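Local coordinates for uncharacterized protein (Pyrobaculum aerophilum, PDB 2ZYZ) that serves as the structural subunit of an archaeal splicing endonuclease and probably binds nucleic acid, at residues K46-E51 / F58-E63; M84-A89 / Y100-I105. All blocks are in the same frame, centred on the assembly; numbering follows the deposited sequence.

In the fold
Interactions 1 and 2 are two antiparallel hairpins of one mixed sheet, closed one after the other along the chain and joined where strand 55-62 runs parallel to strand 86-91. Backbone bonds from Tyr59 and Met61 to Ala89 connect them, and Phe58 packs on Val87. Both are buried; interaction 1 covers the larger area and is the more aromatic, its phenylalanines facing helix 23-34. Interaction 2 packs aliphatic side chains toward helix 69-81, on the other face of the sheet, and has an exposed tyrosine. Each hairpin includes a bridging water, but only interaction 2 involves an outermost strand of the chain, 97-104, and there a strand of another protein pairs alongside and extends the sheet.

Interaction 1: residues K46-E51 / F58-E63; sequences KIFIAE and FYVMVE
Phe48 and Phe58 form the centre of this contact, a hydrogen-bonded pair whose rings are nearly parallel (7° between planes) yet slid so far apart, with centroids 5.1 Å from each other, that they barely overlap. What lies over the Phe48 ring is the methylene of Phe58: its CB sits above one face, offset toward the rim, and comes within 3.4 Å of Phe48 CZ in a CH-pi contact. A chi1 of 61°, with CG between the backbone N and the carbonyl carbon, swings the Phe48 ring across to this partner. Val60 CG2 meets the same ring in its plane, at the edge by CE2, while Ala50 CB approaches Phe58 CE1 obliquely at 3.8 Å.

On the other face of the sheet, Ile47 CG1 rests against Tyr59 CD1 (3.6 Å). Just before strand 47-51, Lys46 crosses Val60 at about a right angle, its CG against Val60 CB, and a bend at chi3 (-43°) brings NZ round to a water. That water accepts from Lys46 NZ and donates to Val60 O at 2.8 Å, with a weak bond to Tyr59 OH. The backbones are tied by reciprocal bonds between Phe48 and Phe58 and by Val60 N to Lys46 O (2.9 Å).

This hairpin lies inside the sheet, between strands 38-44 and 86-91; Leu32 of helix 23-34 covers both phenylalanines, and Tyr59 packs on Leu88 of strand 86-91.

Interaction 2: residues M84-A89 / Y100-I105; sequences MPVVLA and YYVRKI
Leu88 and Tyr100 are joined by reciprocal backbone bonds, the shorter running from Leu88 N to Tyr100 O at 2.9 Å. The bond from Val102 N to Val86 O is long, with the donor well above the carbonyl plane. Past that point the strands are bridged by a water, which accepts from Val86 N and donates to Val102 O at 2.8 Å.

Val102 carries most of the side-chain packing. With CG1 set between its own backbone N and carbonyl carbon (chi1 64°), that methyl lies 3.8 Å from Val86 CG1, the two valines side by side and pointing the same way. Leu88 crosses Val102 obliquely and brings its branch point CG to 3.9 Å from the same CG1, so one methyl is shared by two neighbours of the facing strand. This aliphatic patch meets helix 69-81 through Val75, Leu72 and Ile76.

The two strands form the C-terminal beta hairpin of the mixed sheet, and strand 97-104 is outermost within the chain. Residues 100-104 pair antiparallel with a strand of another protein of the assembly, continuing the sheet across the interface, an arrangement consistent with a structural subunit of a multi-chain endonuclease.

On the face turned from helix 69-81, Val87 CG2 lies 4.2 Å from Tyr101 CD2, approaching the ring obliquely, while the Val86 carbonyl oxygen sits at the ring's edge. Tyr101 is exposed, yet packs on an apolar side chain of the neighbouring protein, and Lys104 NZ forms a salt bridge with an acidic residue of that other chain.

Interaction 1: residues K46-E51 / F58-E63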
ATOM      1  N   LYS C  46     -17.865  19.094   1.175  1.00 32.65           N
ATOM      2  CA  LYS C  46     -17.401  17.768   1.508  1.00 30.09           C
ATOM      3  C   LYS C  46     -17.494  17.381   2.963  1.00 28.11           C
ATOM      4  O   LYS C  46     -17.183  16.277   3.313  1.00 26.02           O
ATOM      5  CB  LYS C  46     -16.023  17.522   0.969  1.00 30.12           C
ATOM      6  CG  LYS C  46     -16.101  17.159  -0.437  1.00 32.30           C
ATOM      7  CD  LYS C  46     -14.790  17.029  -1.058  1.00 37.03           C
ATOM      8  CE  LYS C  46     -13.807  18.121  -0.667  1.00 37.14           C
ATOM      9  NZ  LYS C  46     -12.510  17.807  -1.324  1.00 38.97           N
ATOM     10  N   ILE C  47     -17.942  18.310   3.785  1.00 25.97           N
ATOM     11  CA  ILE C  47     -18.169  18.060   5.194  1.00 23.24           C
ATOM     12  C   ILE C  47     -19.628  18.273   5.593  1.00 22.86           C
ATOM     13  O   ILE C  47     -20.179  19.260   5.300  1.00 21.86           O
ATOM     14  CB  ILE C  47     -17.277  18.921   6.055  1.00 23.98           C
ATOM     15  CG1 ILE C  47     -15.817  18.745   5.672  1.00 21.94           C
ATOM     16  CG2 ILE C  47     -17.487  18.613   7.451  1.00 23.85           C
ATOM     17  CD1 ILE C  47     -14.924  19.611   6.326  1.00 23.58           C
ATOM     18  N   PHE C  48     -20.214  17.296   6.243  1.00 20.27           N
ATOM     19  CA  PHE C  48     -21.588  17.408   6.671  1.00 20.16           C
ATOM     20  C   PHE C  48     -21.859  16.584   7.911  1.00 21.11           C
ATOM     21  O   PHE C  48     -21.085  15.778   8.238  1.00 19.67           O
ATOM     22  CB  PHE C  48     -22.587  17.067   5.592  1.00 20.93           C
ATOM     23  CG  PHE C  48     -22.494  15.677   5.089  1.00 20.68           C
ATOM     24  CD1 PHE C  48     -23.277  14.689   5.603  1.00 19.17           C
ATOM     25  CD2 PHE C  48     -21.631  15.348   4.072  1.00 21.48           C
ATOM     26  CE1 PHE C  48     -23.207  13.463   5.137  1.00 20.00           C
ATOM     27  CE2 PHE C  48     -21.592  14.092   3.621  1.00 20.61           C
ATOM     28  CZ  PHE C  48     -22.374  13.145   4.185  1.00 20.39           C
ATOM     29  N   ILE C  49     -22.968  16.854   8.578  1.00 21.50           N
ATOM     30  CA  ILE C  49     -23.415  16.074   9.711  1.00 20.74           C
ATOM     31  C   ILE C  49     -24.631  15.303   9.297  1.00 20.99           C
ATOM     32  O   ILE C  49     -25.504  15.859   8.709  1.00 20.50           O
ATOM     33  CB  ILE C  49     -23.798  16.978  10.891  1.00 21.35           C
ATOM     34  CG1 ILE C  49     -22.619  17.830  11.279  1.00 20.03           C
ATOM     35  CG2 ILE C  49     -24.260  16.150  12.097  1.00 22.34           C
ATOM     36  CD1 ILE C  49     -22.881  18.875  12.219  1.00 24.89           C
ATOM     37  N   ALA C  50     -24.690  14.027   9.641  1.00 21.22           N
ATOM     38  CA  ALA C  50     -25.864  13.238   9.401  1.00 21.27           C
ATOM     39  C   ALA C  50     -26.105  12.349  10.590  1.00 23.69           C
ATOM     40  O   ALA C  50     -25.238  12.142  11.350  1.00 22.03           O
ATOM     41  CB  ALA C  50     -25.738  12.449   8.212  1.00 22.50           C
ATOM     42  N   GLU C  51     -27.302  11.812  10.713  1.00 25.53           N
ATOM     43  CA  GLU C  51     -27.741  11.137  11.933  1.00 26.77           C
ATOM     44  C   GLU C  51     -28.500   9.850  11.663  1.00 27.53           C
ATOM     45  O   GLU C  51     -29.364   9.828  10.855  1.00 27.60           O
ATOM     46  CB  GLU C  51     -28.617  12.044  12.757  1.00 27.07           C
ATOM     47  CG  GLU C  51     -29.386  11.300  13.825  1.00 27.64           C
ATOM     48  CD  GLU C  51     -29.849  12.164  14.982  1.00 29.73           C
ATOM     49  OE1 GLU C  51     -30.048  11.574  16.066  1.00 31.04           O
ATOM     50  OE2 GLU C  51     -30.052  13.388  14.815  1.00 30.30           O
ATOM     51  N   PHE C  58     -19.296  13.590   8.650  1.00 18.21           N
ATOM     52  CA  PHE C  58     -18.868  12.948   7.436  1.00 17.32           C
ATOM     53  C   PHE C  58     -17.918  13.832   6.643  1.00 17.70           C
ATOM     54  O   PHE C  58     -18.154  15.015   6.508  1.00 18.33           O
ATOM     55  CB  PHE C  58     -20.033  12.561   6.566  1.00 17.46           C
ATOM     56  CG  PHE C  58     -20.801  11.410   7.071  1.00 17.70           C
ATOM     57  CD1 PHE C  58     -21.776  11.596   7.976  1.00 17.54           C
ATOM     58  CD2 PHE C  58     -20.551  10.133   6.626  1.00 19.22           C
ATOM     59  CE1 PHE C  58     -22.485  10.522   8.438  1.00 18.03           C
ATOM     60  CE2 PHE C  58     -21.245   9.081   7.096  1.00 20.96           C
ATOM     61  CZ  PHE C  58     -22.213   9.279   7.998  1.00 19.66           C
ATOM     62  N   TYR C  59     -16.903  13.199   6.066  1.00 17.22           N
ATOM     63  CA  TYR C  59     -15.990  13.862   5.157  1.00 17.61           C
ATOM     64  C   TYR C  59     -15.863  13.015   3.903  1.00 16.97           C
ATOM     65  O   TYR C  59     -15.552  11.861   3.970  1.00 16.24           O
ATOM     66  CB  TYR C  59     -14.639  14.097   5.821  1.00 18.74           C
ATOM     67  CG  TYR C  59     -13.621  14.782   4.970  1.00 19.78           C
ATOM     68  CD1 TYR C  59     -13.877  15.981   4.402  1.00 21.08           C
ATOM     69  CD2 TYR C  59     -12.400  14.224   4.750  1.00 22.62           C
ATOM     70  CE1 TYR C  59     -12.981  16.599   3.650  1.00 22.90           C
ATOM     71  CE2 TYR C  59     -11.491  14.843   3.968  1.00 24.06           C
ATOM     72  CZ  TYR C  59     -11.800  16.030   3.430  1.00 23.33           C
ATOM     73  OH  TYR C  59     -10.914  16.623   2.671  1.00 24.39           O
ATOM     74  N   VAL C  60     -16.126  13.598   2.751  1.00 16.15           N
ATOM     75  CA  VAL C  60     -16.206  12.861   1.532  1.00 16.43           C
ATOM     76  C   VAL C  60     -14.841  12.892   0.852  1.00 16.94           C
ATOM     77  O   VAL C  60     -14.310  13.936   0.698  1.00 17.23           O
ATOM     78  CB  VAL C  60     -17.245  13.474   0.554  1.00 17.06           C
ATOM     79  CG1 VAL C  60     -17.168  12.846  -0.734  1.00 17.24           C
ATOM     80  CG2 VAL C  60     -18.595  13.356   1.092  1.00 18.71           C
ATOM     81  N   MET C  61     -14.329  11.736   0.461  1.00 15.18           N
ATOM     82  CA  MET C  61     -13.093  11.609  -0.254  1.00 16.88           C
ATOM     83  C   MET C  61     -13.308  10.888  -1.566  1.00 16.86           C
ATOM     84  O   MET C  61     -13.708   9.776  -1.581  1.00 16.41           O
ATOM     85  CB  MET C  61     -12.076  10.846   0.594  1.00 15.22           C
ATOM     86  CG  MET C  61     -11.742  11.563   1.823  1.00 18.76           C
ATOM     87  SD  MET C  61     -10.512  10.800   2.851  1.00 19.58           S
ATOM     88  CE  MET C  61      -9.056  10.873   1.868  1.00 20.91           C
ATOM     89  N   VAL C  62     -13.035  11.567  -2.661  1.00 15.22           N
ATOM     90  CA  VAL C  62     -13.125  11.000  -3.987  1.00 15.43           C
ATOM     91  C   VAL C  62     -11.833  10.308  -4.469  1.00 12.38           C
ATOM     92  O   VAL C  62     -10.790  10.813  -4.303  1.00 14.75           O
ATOM     93  CB  VAL C  62     -13.610  12.075  -5.001  1.00 15.92           C
ATOM     94  CG1 VAL C  62     -13.554  11.591  -6.394  1.00 16.10           C
ATOM     95  CG2 VAL C  62     -14.984  12.490  -4.656  1.00 19.58           C
ATOM     96  N   GLU C  63     -11.974   9.120  -5.050  1.00 13.09           N
ATOM     97  CA  GLU C  63     -10.868   8.386  -5.641  1.00 12.42           C
ATOM     98  C   GLU C  63      -9.984   9.326  -6.473  1.00 13.32           C
ATOM     99  O   GLU C  63     -10.469  10.000  -7.309  1.00 14.87           O
ATOM    100  CB  GLU C  63     -11.337   7.230  -6.503  1.00 12.36           C
ATOM    101  CG  GLU C  63     -10.250   6.345  -6.989  1.00 13.18           C
ATOM    102  CD  GLU C  63     -10.716   5.085  -7.748  1.00 12.72           C
ATOM    103  OE1 GLU C  63     -11.903   4.936  -7.961  1.00 15.92           O
ATOM    104  OE2 GLU C  63      -9.855   4.318  -8.107  1.00 15.06           O
TER
HETATM  105  O   HOH W   1     -11.857  15.218   0.244  1.00 28.15           O

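Interaction 2: residues M84-A89 / Y100-I105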
ATOM      1  N   MET C  84     -18.448  14.441  18.054  1.00 23.38           N
ATOM      2  CA  MET C  84     -19.072  13.480  17.150  1.00 23.25           C
ATOM      3  C   MET C  84     -18.005  12.570  16.521  1.00 22.48           C
ATOM      4  O   MET C  84     -16.982  13.042  16.185  1.00 23.18           O
ATOM      5  CB  MET C  84     -19.785  14.219  16.017  1.00 22.76           C
ATOM      6  CG  MET C  84     -20.998  14.930  16.428  1.00 23.25           C
ATOM      7  SD  MET C  84     -21.753  15.816  15.097  1.00 24.99           S
ATOM      8  CE  MET C  84     -23.223  16.315  15.815  1.00 23.52           C
ATOM      9  N   PRO C  85     -18.275  11.294  16.328  1.00 21.75           N
ATOM     10  CA  PRO C  85     -17.340  10.507  15.553  1.00 20.91           C
ATOM     11  C   PRO C  85     -17.263  10.935  14.112  1.00 18.88           C
ATOM     12  O   PRO C  85     -18.239  11.405  13.581  1.00 18.62           O
ATOM     13  CB  PRO C  85     -17.912   9.116  15.611  1.00 21.42           C
ATOM     14  CG  PRO C  85     -19.276   9.293  15.907  1.00 24.36           C
ATOM     15  CD  PRO C  85     -19.407  10.464  16.729  1.00 22.48           C
ATOM     16  N   VAL C  86     -16.109  10.708  13.511  1.00 17.20           N
ATOM     17  CA  VAL C  86     -15.829  11.097  12.126  1.00 16.20           C
ATOM     18  C   VAL C  86     -15.869   9.869  11.216  1.00 16.96           C
ATOM     19  O   VAL C  86     -15.340   8.850  11.553  1.00 16.69           O
ATOM     20  CB  VAL C  86     -14.471  11.806  12.008  1.00 15.65           C
ATOM     21  CG1 VAL C  86     -14.183  12.260  10.619  1.00 15.79           C
ATOM     22  CG2 VAL C  86     -14.418  12.953  12.939  1.00 15.57           C
ATOM     23  N   VAL C  87     -16.527   9.994  10.091  1.00 15.91           N
ATOM     24  CA  VAL C  87     -16.657   8.944   9.109  1.00 15.84           C
ATOM     25  C   VAL C  87     -16.162   9.523   7.804  1.00 15.98           C
ATOM     26  O   VAL C  87     -16.577  10.561   7.408  1.00 16.46           O
ATOM     27  CB  VAL C  87     -18.104   8.457   8.927  1.00 17.30           C
ATOM     28  CG1 VAL C  87     -18.206   7.372   7.919  1.00 17.68           C
ATOM     29  CG2 VAL C  87     -18.649   7.949  10.204  1.00 17.19           C
ATOM     30  N   LEU C  88     -15.252   8.824   7.179  1.00 14.82           N
ATOM     31  CA  LEU C  88     -14.794   9.150   5.848  1.00 14.48           C
ATOM     32  C   LEU C  88     -15.646   8.420   4.835  1.00 14.96           C
ATOM     33  O   LEU C  88     -15.730   7.260   4.857  1.00 14.76           O
ATOM     34  CB  LEU C  88     -13.338   8.752   5.663  1.00 13.75           C
ATOM     35  CG  LEU C  88     -12.391   9.381   6.648  1.00 14.70           C
ATOM     36  CD1 LEU C  88     -11.002   8.863   6.560  1.00 12.84           C
ATOM     37  CD2 LEU C  88     -12.492  10.847   6.703  1.00 16.43           C
ATOM     38  N   ALA C  89     -16.257   9.149   3.933  1.00 14.52           N
ATOM     39  CA  ALA C  89     -17.051   8.531   2.930  1.00 13.95           C
ATOM     40  C   ALA C  89     -16.213   8.463   1.671  1.00 14.94           C
ATOM     41  O   ALA C  89     -15.990   9.438   1.077  1.00 15.48           O
ATOM     42  CB  ALA C  89     -18.275   9.346   2.675  1.00 14.11           C
ATOM     43  N   TYR C 100     -15.246   4.514   6.240  1.00 14.79           N
ATOM     44  CA  TYR C 100     -14.332   4.184   7.291  1.00 15.09           C
ATOM     45  C   TYR C 100     -14.461   5.170   8.479  1.00 15.55           C
ATOM     46  O   TYR C 100     -14.451   6.320   8.290  1.00 14.79           O
ATOM     47  CB  TYR C 100     -12.885   4.176   6.767  1.00 15.96           C
ATOM     48  CG  TYR C 100     -12.426   2.897   6.116  1.00 15.21           C
ATOM     49  CD1 TYR C 100     -12.888   2.500   4.882  1.00 12.57           C
ATOM     50  CD2 TYR C 100     -11.523   2.088   6.733  1.00 14.61           C
ATOM     51  CE1 TYR C 100     -12.481   1.360   4.303  1.00 15.10           C
ATOM     52  CE2 TYR C 100     -11.101   0.951   6.157  1.00 16.55           C
ATOM     53  CZ  TYR C 100     -11.588   0.557   4.955  1.00 14.11           C
ATOM     54  OH  TYR C 100     -11.134  -0.594   4.412  1.00 16.92           O
ATOM     55  N   TYR C 101     -14.487   4.659   9.686  1.00 14.75           N
ATOM     56  CA  TYR C 101     -14.181   5.498  10.826  1.00 15.89           C
ATOM     57  C   TYR C 101     -12.744   5.970  10.835  1.00 14.93           C
ATOM     58  O   TYR C 101     -11.887   5.259  10.450  1.00 14.77           O
ATOM     59  CB  TYR C 101     -14.428   4.786  12.162  1.00 18.02           C
ATOM     60  CG  TYR C 101     -15.769   4.159  12.314  1.00 20.18           C
ATOM     61  CD1 TYR C 101     -15.893   2.807  12.401  1.00 22.97           C
ATOM     62  CD2 TYR C 101     -16.892   4.911  12.419  1.00 21.70           C
ATOM     63  CE1 TYR C 101     -17.054   2.237  12.534  1.00 23.64           C
ATOM     64  CE2 TYR C 101     -18.101   4.326  12.571  1.00 24.19           C
ATOM     65  CZ  TYR C 101     -18.163   2.965  12.628  1.00 23.60           C
ATOM     66  OH  TYR C 101     -19.344   2.337  12.754  1.00 26.07           O
ATOM     67  N   VAL C 102     -12.522   7.168  11.341  1.00 14.30           N
ATOM     68  CA  VAL C 102     -11.198   7.614  11.661  1.00 14.06           C
ATOM     69  C   VAL C 102     -11.159   8.371  12.997  1.00 15.80           C
ATOM     70  O   VAL C 102     -12.099   9.019  13.325  1.00 16.60           O
ATOM     71  CB  VAL C 102     -10.624   8.455  10.550  1.00 14.05           C
ATOM     72  CG1 VAL C 102     -11.388   9.668  10.381  1.00 15.41           C
ATOM     73  CG2 VAL C 102      -9.243   8.738  10.758  1.00 14.82           C
ATOM     74  N   ARG C 103     -10.079   8.248  13.726  1.00 15.42           N
ATOM     75  CA  ARG C 103      -9.884   8.952  14.974  1.00 16.11           C
ATOM     76  C   ARG C 103      -8.418   9.250  15.200  1.00 16.49           C
ATOM     77  O   ARG C 103      -7.626   8.589  14.651  1.00 15.45           O
ATOM     78  CB  ARG C 103     -10.395   8.121  16.129  1.00 17.06           C
ATOM     79  CG  ARG C 103      -9.595   6.968  16.485  1.00 17.23           C
ATOM     80  CD  ARG C 103     -10.404   6.063  17.388  1.00 23.33           C
ATOM     81  NE  ARG C 103      -9.584   5.278  18.280  1.00 30.15           N
ATOM     82  CZ  ARG C 103      -8.969   4.180  17.925  1.00 32.29           C
ATOM     83  NH1 ARG C 103      -9.094   3.764  16.691  1.00 36.31           N
ATOM     84  NH2 ARG C 103      -8.233   3.505  18.783  1.00 31.71           N
ATOM     85  N   LYS C 104      -8.085  10.218  16.027  1.00 16.79           N
ATOM     86  CA  LYS C 104      -6.732  10.344  16.533  1.00 18.30           C
ATOM     87  C   LYS C 104      -6.537   9.451  17.729  1.00 18.99           C
ATOM     88  O   LYS C 104      -7.231   9.566  18.652  1.00 20.16           O
ATOM     89  CB  LYS C 104      -6.464  11.780  16.933  1.00 19.74           C
ATOM     90  CG  LYS C 104      -5.087  12.147  17.392  1.00 22.91           C
ATOM     91  CD  LYS C 104      -4.719  13.607  17.147  1.00 26.15           C
ATOM     92  CE  LYS C 104      -3.313  13.933  17.630  1.00 28.35           C
ATOM     93  NZ  LYS C 104      -3.028  15.414  17.748  1.00 29.22           N
ATOM     94  N   ILE C 105      -5.543   8.589  17.687  1.00 17.67           N
ATOM     95  CA  ILE C 105      -5.283   7.680  18.767  1.00 18.77           C
ATOM     96  C   ILE C 105      -4.509   8.369  19.860  1.00 19.34           C
ATOM     97  O   ILE C 105      -3.629   9.145  19.605  1.00 19.92           O
ATOM     98  CB  ILE C 105      -4.500   6.473  18.261  1.00 17.66           C
ATOM     99  CG1 ILE C 105      -5.370   5.654  17.329  1.00 18.29           C
ATOM    100  CG2 ILE C 105      -3.963   5.675  19.369  1.00 17.38           C
ATOM    101  CD1 ILE C 105      -4.650   4.675  16.487  1.00 17.80           C
TER
HETATM  102  O   HOH W   2     -13.624  10.271  15.292  0.50 11.59           O